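Local coordinates for intestinal fatty acid binding protein (Rattus norvegicus, PDB 1ICM) that binds a long-chain fatty acid, here myristate, inside a beta-barrel and probably serves in handling dietary lipid within intestinal cells, at residues 19-24 / 70-75; 115-120 / 124-129. All coordinates share one frame; numbering follows the deposited sequence.

Contact 1 of 2, residues 19-24 / 70-75; sequences EKMGIN and YSLADG. With MYR (myristic acid), chain B.
Ile-23 and Asp-74 bring the two backbones nearest each other, yet their CA atoms remain 8.6 Å apart, so residues 19-24 and 70-75 meet through side chains alone. Helix 14-21 stops in a Schellman motif at Gly-22, whose positive phi (101°) suits a residue without CB, while Leu-72 to Gly-75 form a type I turn beyond strand 68-71. Met-21 reaches across to the turn: its flexible chain, kinked at the second and third torsions, brings CE to 3.8 Å from Leu-72 CD1, the two side chains nearly perpendicular. The branched Leu-72 also serves the ligand, with CD1 3.9 Å from myristate C11 and CD2 equally close to C8. Ile-23 sends CD1 to 4.1 Å from the terminal C14, and its CG1 makes a looser contact with Asp-74, whose OD1 accepts a hydrogen bond from Thr-76 N. Tyr-70 has CG anti to its N (chi1 168°) and lays one ring face beneath the fatty acid, with C3 centred over it; its OH is hydrogen-bonded to Glu-51 OE1. An alanine here would probably leave that carboxylate without this partner and C2 to C4 without the ring face. Helices 14-21 and 25-31 lie over one end of this fatty-acid binding protein's beta-barrel, their approach to turn 72-75 being consistent with the family's portal region, and Tyr-119 of strand 112-119 packs beside Met-21.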
ATOM      1  N   GLU A  19     -10.380   7.808  -7.716  1.00 10.39           N
ATOM      2  CA  GLU A  19     -11.155   9.012  -8.071  1.00 13.54           C
ATOM      3  C   GLU A  19     -11.281   9.930  -6.852  1.00 14.65           C
ATOM      4  O   GLU A  19     -11.089  11.136  -6.925  1.00 16.27           O
ATOM      5  CB  GLU A  19     -12.561   8.601  -8.529  1.00 11.85           C
ATOM      6  CG  GLU A  19     -13.529   9.742  -8.866  1.00 22.92           C
ATOM      7  CD  GLU A  19     -14.785   9.203  -9.533  1.00 40.15           C
ATOM      8  OE1 GLU A  19     -15.658   8.722  -8.669  1.00 50.78           O
ATOM      9  OE2 GLU A  19     -14.977   9.177 -10.737  1.00 44.17           O
ATOM     10  N   LYS A  20     -11.577   9.351  -5.687  1.00 14.32           N
ATOM     11  CA  LYS A  20     -11.698  10.103  -4.442  1.00 17.93           C
ATOM     12  C   LYS A  20     -10.441  10.852  -4.015  1.00 14.75           C
ATOM     13  O   LYS A  20     -10.479  11.951  -3.451  1.00 15.12           O
ATOM     14  CB  LYS A  20     -12.130   9.143  -3.336  1.00 25.04           C
ATOM     15  CG  LYS A  20     -12.876   9.772  -2.169  1.00 25.20           C
ATOM     16  CD  LYS A  20     -14.325  10.148  -2.438  1.00 29.15           C
ATOM     17  CE  LYS A  20     -14.941  10.883  -1.250  1.00 31.67           C
ATOM     18  NZ  LYS A  20     -16.368  11.138  -1.468  1.00 35.27           N
ATOM     19  N   MET A  21      -9.294  10.229  -4.287  1.00 11.65           N
ATOM     20  CA  MET A  21      -7.965  10.736  -3.985  1.00 10.65           C
ATOM     21  C   MET A  21      -7.595  11.888  -4.894  1.00 12.68           C
ATOM     22  O   MET A  21      -6.631  12.580  -4.585  1.00 15.97           O
ATOM     23  CB  MET A  21      -6.879   9.642  -4.088  1.00 14.13           C
ATOM     24  CG  MET A  21      -7.022   8.636  -2.940  1.00 16.53           C
ATOM     25  SD  MET A  21      -6.211   9.185  -1.410  1.00 20.29           S
ATOM     26  CE  MET A  21      -4.530   9.468  -2.041  1.00 20.25           C
ATOM     27  N   GLY A  22      -8.380  12.036  -5.972  1.00 13.45           N
ATOM     28  CA  GLY A  22      -8.137  13.116  -6.897  1.00 14.30           C
ATOM     29  C   GLY A  22      -7.393  12.688  -8.164  1.00 21.06           C
ATOM     30  O   GLY A  22      -6.858  13.537  -8.871  1.00 23.14           O
ATOM     31  N   ILE A  23      -7.341  11.397  -8.485  1.00 16.54           N
ATOM     32  CA  ILE A  23      -6.622  10.954  -9.696  1.00 16.91           C
ATOM     33  C   ILE A  23      -7.499  10.993 -10.936  1.00 13.25           C
ATOM     34  O   ILE A  23      -8.645  10.544 -10.922  1.00 17.08           O
ATOM     35  CB  ILE A  23      -5.932   9.605  -9.511  1.00 15.04           C
ATOM     36  CG1 ILE A  23      -4.751   9.749  -8.554  1.00 18.82           C
ATOM     37  CG2 ILE A  23      -5.434   9.052 -10.844  1.00 21.08           C
ATOM     38  CD1 ILE A  23      -5.045   9.226  -7.157  1.00 26.42           C
ATOM     39  N   ASN A  24      -6.944  11.543 -12.032  1.00 12.65           N
ATOM     40  CA  ASN A  24      -7.676  11.683 -13.278  1.00 13.76           C
ATOM     41  C   ASN A  24      -8.103  10.397 -13.975  1.00 18.46           C
ATOM     42  O   ASN A  24      -7.470   9.353 -13.780  1.00 20.54           O
ATOM     43  CB  ASN A  24      -7.012  12.730 -14.221  1.00 21.85           C
ATOM     44  CG  ASN A  24      -5.912  12.212 -15.132  1.00 22.04           C
ATOM     45  OD1 ASN A  24      -6.074  11.126 -15.716  1.00 27.35           O
ATOM     46  ND2 ASN A  24      -4.827  12.973 -15.268  1.00 23.76           N
ATOM     47  N   TYR A  70       6.103   8.699   3.089  1.00 11.61           N
ATOM     48  CA  TYR A  70       6.054   7.939   1.869  1.00 11.14           C
ATOM     49  C   TYR A  70       5.285   8.730   0.811  1.00 16.32           C
ATOM     50  O   TYR A  70       4.267   9.326   1.101  1.00 16.18           O
ATOM     51  CB  TYR A  70       5.315   6.626   2.151  1.00 11.94           C
ATOM     52  CG  TYR A  70       4.921   5.822   0.923  1.00 13.89           C
ATOM     53  CD1 TYR A  70       5.831   4.995   0.267  1.00 13.31           C
ATOM     54  CD2 TYR A  70       3.611   5.861   0.448  1.00 11.12           C
ATOM     55  CE1 TYR A  70       5.460   4.249  -0.851  1.00 13.10           C
ATOM     56  CE2 TYR A  70       3.224   5.124  -0.665  1.00 12.58           C
ATOM     57  CZ  TYR A  70       4.148   4.316  -1.326  1.00 11.10           C
ATOM     58  OH  TYR A  70       3.729   3.579  -2.419  1.00 11.89           O
ATOM     59  N   SER A  71       5.740   8.762  -0.433  1.00 15.81           N
ATOM     60  CA  SER A  71       5.021   9.472  -1.485  1.00 15.71           C
ATOM     61  C   SER A  71       4.449   8.540  -2.518  1.00 14.10           C
ATOM     62  O   SER A  71       5.055   7.535  -2.902  1.00 15.75           O
ATOM     63  CB  SER A  71       5.936  10.342  -2.338  1.00 27.31           C
ATOM     64  OG  SER A  71       6.552  11.311  -1.519  1.00 34.95           O
ATOM     65  N   LEU A  72       3.277   8.884  -2.993  1.00 12.76           N
ATOM     66  CA  LEU A  72       2.620   8.130  -4.038  1.00 20.39           C
ATOM     67  C   LEU A  72       3.312   8.457  -5.364  1.00 19.43           C
ATOM     68  O   LEU A  72       4.060   9.415  -5.437  1.00 17.61           O
ATOM     69  CB  LEU A  72       1.152   8.522  -4.203  1.00 24.58           C
ATOM     70  CG  LEU A  72       0.376   8.399  -2.912  1.00 32.40           C
ATOM     71  CD1 LEU A  72      -1.116   8.464  -3.258  1.00 31.83           C
ATOM     72  CD2 LEU A  72       0.795   7.084  -2.247  1.00 38.62           C
ATOM     73  N   ALA A  73       3.049   7.650  -6.388  1.00 27.46           N
ATOM     74  CA  ALA A  73       3.627   7.760  -7.720  1.00 26.48           C
ATOM     75  C   ALA A  73       3.419   9.136  -8.310  1.00 28.45           C
ATOM     76  O   ALA A  73       4.263   9.668  -9.047  1.00 28.98           O
ATOM     77  CB  ALA A  73       2.946   6.745  -8.618  1.00 24.83           C
ATOM     78  N   ASP A  74       2.275   9.697  -7.951  1.00 25.19           N
ATOM     79  CA  ASP A  74       1.912  11.029  -8.416  1.00 28.72           C
ATOM     80  C   ASP A  74       2.477  12.168  -7.600  1.00 27.08           C
ATOM     81  O   ASP A  74       2.097  13.288  -7.860  1.00 29.17           O
ATOM     82  CB  ASP A  74       0.392  11.284  -8.529  1.00 26.60           C
ATOM     83  CG  ASP A  74      -0.311  11.484  -7.222  1.00 36.67           C
ATOM     84  OD1 ASP A  74       0.389  11.092  -6.196  1.00 38.54           O
ATOM     85  OD2 ASP A  74      -1.438  11.943  -7.102  1.00 44.07           O
ATOM     86  N   GLY A  75       3.312  11.916  -6.601  1.00 23.33           N
ATOM     87  CA  GLY A  75       3.837  12.970  -5.777  1.00 17.88           C
ATOM     88  C   GLY A  75       3.062  13.290  -4.477  1.00 12.76           C
ATOM     89  O   GLY A  75       3.638  14.019  -3.671  1.00 20.32           O
TER
HETATM   90  C1  MYR B 133       4.598   0.380   2.380  1.00 27.61           C
HETATM   91  O1  MYR B 133       4.803  -0.363   1.345  1.00 24.74           O
HETATM   92  O2  MYR B 133       4.442  -0.112   3.468  1.00 28.44           O
HETATM   93  C2  MYR B 133       4.588   1.882   2.117  1.00 24.53           C
HETATM   94  C3  MYR B 133       3.276   2.577   2.429  1.00 27.21           C
HETATM   95  C4  MYR B 133       2.096   2.111   1.585  1.00 29.37           C
HETATM   96  C5  MYR B 133       0.787   2.858   1.846  1.00 28.92           C
HETATM   97  C6  MYR B 133      -0.209   2.611   0.711  1.00 31.92           C
HETATM   98  C7  MYR B 133      -1.125   3.777   0.373  1.00 31.57           C
HETATM   99  C8  MYR B 133      -1.233   3.939  -1.142  1.00 30.64           C
HETATM  100  C9  MYR B 133      -2.660   4.137  -1.597  1.00 32.29           C
HETATM  101  C10 MYR B 133      -2.889   3.772  -3.055  1.00 36.89           C
HETATM  102  C11 MYR B 133      -2.805   4.996  -3.944  1.00 43.89           C
HETATM  103  C12 MYR B 133      -2.679   4.735  -5.435  1.00 48.14           C
HETATM  104  C13 MYR B 133      -2.494   6.052  -6.168  1.00 56.15           C
HETATM  105  C14 MYR B 133      -2.583   5.967  -7.682  1.00 62.28           C

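Contact 2 of 2, residues 115-120 / 124-129; sequences QTYTYE and AKRIFK
Gln-115 and Arg-126 form one hydrogen-bonded pair, and Tyr-117 with Ala-124 the next, in an antiparallel hairpin whose strand segments run at 164° to each other. In each pair N and O are joined both ways; the bond from Tyr-117 N to Ala-124 O, 2.9 Å long, is nearly linear (170°). The non-hydrogen-bonded pair Thr-116 and Lys-125 lies between them. The tightly packed, buried side carries Gln-115, Tyr-117, Ala-124, Arg-126 and Phe-128. Small Ala-124 fits beside the Tyr-117 ring, its CB 4.3 Å from CD2, and Arg-126 CG comes to 4.1 Å from CE2 of Tyr-117 at a slant. Gln-115, extended beyond CG, sets CG 3.8 Å from Phe-128 CE1, while its OE1 accepts a hydrogen bond from Arg-106 NE. The other side is partly exposed and has fewer contacts: Thr-116 and Lys-125 run alongside one another in the same direction, sharing one modest touch of OG1 on the lysine CD, and Lys-125 NZ pairs with Glu-123. Among the buried polar groups, Tyr-117 OH shares a water with Arg-126 NH1, which the water meets in the plane of the guanidinium, at its edge. The salt bridge from Arg-126 to Asp-34 would offset the buried positive charge, while Asn-11 and the water satisfy further N-H groups. Polar groups can thus line a fatty-acid cavity in which Tyr-117 touches the myristate and Arg-106 binds it.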
ATOM      1  N   GLN A 115      -4.339  -6.324   0.728  1.00  9.56           N
ATOM      2  CA  GLN A 115      -4.036  -4.975   1.183  1.00 10.54           C
ATOM      3  C   GLN A 115      -5.325  -4.185   1.089  1.00 16.58           C
ATOM      4  O   GLN A 115      -5.859  -4.025  -0.014  1.00 12.24           O
ATOM      5  CB  GLN A 115      -2.989  -4.204   0.344  1.00 13.53           C
ATOM      6  CG  GLN A 115      -1.546  -4.652   0.562  1.00 21.20           C
ATOM      7  CD  GLN A 115      -0.470  -3.693   0.056  1.00 22.44           C
ATOM      8  OE1 GLN A 115       0.672  -3.940   0.668  1.00 20.69           O
ATOM      9  NE2 GLN A 115      -0.604  -2.800  -0.828  1.00 24.77           N
ATOM     10  N   THR A 116      -5.840  -3.698   2.207  1.00 10.33           N
ATOM     11  CA  THR A 116      -7.088  -2.937   2.138  1.00  8.66           C
ATOM     12  C   THR A 116      -6.772  -1.484   2.490  1.00 10.14           C
ATOM     13  O   THR A 116      -5.938  -1.197   3.371  1.00 10.46           O
ATOM     14  CB  THR A 116      -8.041  -3.456   3.239  1.00  8.04           C
ATOM     15  OG1 THR A 116      -8.303  -4.803   2.961  1.00 10.25           O
ATOM     16  CG2 THR A 116      -9.426  -2.825   3.163  1.00 12.05           C
ATOM     17  N   TYR A 117      -7.482  -0.574   1.828  1.00  7.32           N
ATOM     18  CA  TYR A 117      -7.329   0.842   2.148  1.00 12.25           C
ATOM     19  C   TYR A 117      -8.715   1.478   2.400  1.00  7.75           C
ATOM     20  O   TYR A 117      -9.737   1.101   1.805  1.00  8.36           O
ATOM     21  CB  TYR A 117      -6.756   1.682   0.965  1.00 15.85           C
ATOM     22  CG  TYR A 117      -5.595   1.120   0.154  1.00 17.47           C
ATOM     23  CD1 TYR A 117      -4.380   0.817   0.778  1.00 18.82           C
ATOM     24  CD2 TYR A 117      -5.695   0.935  -1.227  1.00 19.40           C
ATOM     25  CE1 TYR A 117      -3.296   0.316   0.052  1.00 20.64           C
ATOM     26  CE2 TYR A 117      -4.611   0.454  -1.970  1.00 21.25           C
ATOM     27  CZ  TYR A 117      -3.413   0.126  -1.326  1.00 27.25           C
ATOM     28  OH  TYR A 117      -2.338  -0.373  -2.034  1.00 35.20           O
ATOM     29  N   THR A 118      -8.720   2.530   3.205  1.00  8.21           N
ATOM     30  CA  THR A 118      -9.944   3.304   3.384  1.00  8.98           C
ATOM     31  C   THR A 118      -9.554   4.790   3.353  1.00  6.34           C
ATOM     32  O   THR A 118      -8.541   5.222   3.910  1.00  8.16           O
ATOM     33  CB  THR A 118     -10.745   3.056   4.695  1.00 16.37           C
ATOM     34  OG1 THR A 118      -9.877   3.298   5.790  1.00 16.88           O
ATOM     35  CG2 THR A 118     -11.288   1.631   4.775  1.00 16.33           C
ATOM     36  N   TYR A 119     -10.421   5.561   2.711  1.00  8.03           N
ATOM     37  CA  TYR A 119     -10.201   6.991   2.613  1.00  7.72           C
ATOM     38  C   TYR A 119     -11.546   7.695   2.361  1.00  7.51           C
ATOM     39  O   TYR A 119     -12.285   7.318   1.432  1.00 10.53           O
ATOM     40  CB  TYR A 119      -9.248   7.313   1.442  1.00  7.90           C
ATOM     41  CG  TYR A 119      -9.027   8.797   1.225  1.00  6.92           C
ATOM     42  CD1 TYR A 119      -8.172   9.534   2.050  1.00  5.12           C
ATOM     43  CD2 TYR A 119      -9.596   9.429   0.126  1.00  7.87           C
ATOM     44  CE1 TYR A 119      -7.882  10.891   1.899  1.00  6.76           C
ATOM     45  CE2 TYR A 119      -9.301  10.783  -0.062  1.00 11.88           C
ATOM     46  CZ  TYR A 119      -8.491  11.512   0.813  1.00 13.18           C
ATOM     47  OH  TYR A 119      -8.223  12.844   0.584  1.00 17.05           O
ATOM     48  N   GLU A 120     -11.875   8.640   3.253  1.00 10.12           N
ATOM     49  CA  GLU A 120     -13.068   9.448   3.179  1.00 10.47           C
ATOM     50  C   GLU A 120     -14.299   8.658   2.934  1.00 11.95           C
ATOM     51  O   GLU A 120     -15.118   9.035   2.116  1.00 14.05           O
ATOM     52  CB  GLU A 120     -12.930  10.478   2.062  1.00 10.70           C
ATOM     53  CG  GLU A 120     -11.918  11.564   2.430  1.00 13.71           C
ATOM     54  CD  GLU A 120     -12.454  12.382   3.572  1.00 33.67           C
ATOM     55  OE1 GLU A 120     -13.451  13.153   3.189  1.00 43.02           O
ATOM     56  OE2 GLU A 120     -12.008  12.329   4.708  1.00 36.36           O
ATOM     57  N   ALA A 124     -11.069   0.138  -0.642  1.00 12.45           N
ATOM     58  CA  ALA A 124     -10.573  -0.511  -1.856  1.00 11.76           C
ATOM     59  C   ALA A 124      -9.656  -1.641  -1.400  1.00 14.67           C
ATOM     60  O   ALA A 124      -9.076  -1.572  -0.315  1.00 13.04           O
ATOM     61  CB  ALA A 124      -9.688   0.403  -2.688  1.00 13.24           C
ATOM     62  N   LYS A 125      -9.469  -2.672  -2.222  1.00 12.40           N
ATOM     63  CA  LYS A 125      -8.515  -3.725  -1.893  1.00 11.84           C
ATOM     64  C   LYS A 125      -7.688  -4.055  -3.147  1.00 16.64           C
ATOM     65  O   LYS A 125      -8.158  -3.954  -4.317  1.00 14.52           O
ATOM     66  CB  LYS A 125      -9.187  -5.048  -1.593  1.00 15.91           C
ATOM     67  CG  LYS A 125     -10.313  -4.964  -0.595  1.00 20.01           C
ATOM     68  CD  LYS A 125     -10.326  -6.264   0.185  1.00 28.68           C
ATOM     69  CE  LYS A 125     -11.724  -6.700   0.581  1.00 41.14           C
ATOM     70  NZ  LYS A 125     -12.479  -5.699   1.346  1.00 48.53           N
ATOM     71  N   ARG A 126      -6.459  -4.484  -2.861  1.00 10.40           N
ATOM     72  CA  ARG A 126      -5.517  -4.997  -3.853  1.00  9.67           C
ATOM     73  C   ARG A 126      -5.100  -6.368  -3.322  1.00  8.76           C
ATOM     74  O   ARG A 126      -4.604  -6.436  -2.205  1.00  9.32           O
ATOM     75  CB  ARG A 126      -4.303  -4.117  -4.081  1.00 12.39           C
ATOM     76  CG  ARG A 126      -4.788  -2.749  -4.579  1.00 13.63           C
ATOM     77  CD  ARG A 126      -3.771  -2.041  -5.474  1.00 15.30           C
ATOM     78  NE  ARG A 126      -3.823  -2.580  -6.834  1.00 14.36           N
ATOM     79  CZ  ARG A 126      -2.884  -2.217  -7.690  1.00 13.29           C
ATOM     80  NH1 ARG A 126      -1.943  -1.356  -7.252  1.00 12.26           N
ATOM     81  NH2 ARG A 126      -2.926  -2.671  -8.934  1.00 10.57           N
ATOM     82  N   ILE A 127      -5.327  -7.430  -4.083  1.00  9.12           N
ATOM     83  CA  ILE A 127      -4.932  -8.772  -3.621  1.00 11.61           C
ATOM     84  C   ILE A 127      -3.737  -9.322  -4.416  1.00 13.22           C
ATOM     85  O   ILE A 127      -3.759  -9.318  -5.653  1.00 11.75           O
ATOM     86  CB  ILE A 127      -6.193  -9.623  -3.712  1.00 11.59           C
ATOM     87  CG1 ILE A 127      -7.267  -9.015  -2.792  1.00 16.22           C
ATOM     88  CG2 ILE A 127      -5.868 -11.091  -3.392  1.00 11.39           C
ATOM     89  CD1 ILE A 127      -8.690  -9.488  -3.068  1.00 17.82           C
ATOM     90  N   PHE A 128      -2.680  -9.817  -3.757  1.00 14.85           N
ATOM     91  CA  PHE A 128      -1.482 -10.314  -4.415  1.00  9.59           C
ATOM     92  C   PHE A 128      -1.296 -11.813  -4.269  1.00 16.30           C
ATOM     93  O   PHE A 128      -1.761 -12.359  -3.258  1.00 18.79           O
ATOM     94  CB  PHE A 128      -0.264  -9.719  -3.681  1.00  9.53           C
ATOM     95  CG  PHE A 128      -0.259  -8.197  -3.672  1.00 13.61           C
ATOM     96  CD1 PHE A 128      -1.170  -7.446  -2.914  1.00 15.26           C
ATOM     97  CD2 PHE A 128       0.665  -7.488  -4.444  1.00 13.29           C
ATOM     98  CE1 PHE A 128      -1.158  -6.042  -2.928  1.00 14.67           C
ATOM     99  CE2 PHE A 128       0.692  -6.089  -4.485  1.00 13.76           C
ATOM    100  CZ  PHE A 128      -0.228  -5.361  -3.718  1.00 12.49           C
ATOM    101  N   LYS A 129      -0.636 -12.455  -5.245  1.00 12.95           N
ATOM    102  CA  LYS A 129      -0.367 -13.880  -5.165  1.00 10.83           C
ATOM    103  C   LYS A 129       1.105 -14.025  -4.912  1.00 10.59           C
ATOM    104  O   LYS A 129       1.885 -13.205  -5.360  1.00 11.54           O
ATOM    105  CB  LYS A 129      -0.730 -14.638  -6.421  1.00 13.91           C
ATOM    106  CG  LYS A 129      -2.174 -15.108  -6.390  1.00 18.25           C
ATOM    107  CD  LYS A 129      -2.523 -15.765  -7.714  1.00 26.60           C
ATOM    108  CE  LYS A 129      -4.025 -15.802  -7.955  1.00 31.86           C
ATOM    109  NZ  LYS A 129      -4.753 -16.426  -6.833  1.00 31.75           N
TER
HETATM  110  O   HOH W   1      -1.653   0.453  -4.712  1.00 18.40           O

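How the contacts relate
The centre of contact 1, which joins a helix end to a turn and is partly buried, is about 12 Å from the centre of the chain; that of contact 2, a buried strand pairing, is about 7 Å from it. The first rests on sparse, mostly apolar touches with no hydrogen bond across it; the second is built on regular backbone bonding, with Gln-115, Tyr-117 and Arg-126 turned inward among apolar neighbours. Both involve strands of the one barrel sheet and the same myristate: Ile-23 lies at its tail, Leu-72 at mid-chain and Tyr-70 near the carboxylate end, while Tyr-117 touches it from the hairpin. The two meet directly where Met-21 SD lies 3.7 Å from Tyr-119 CD2.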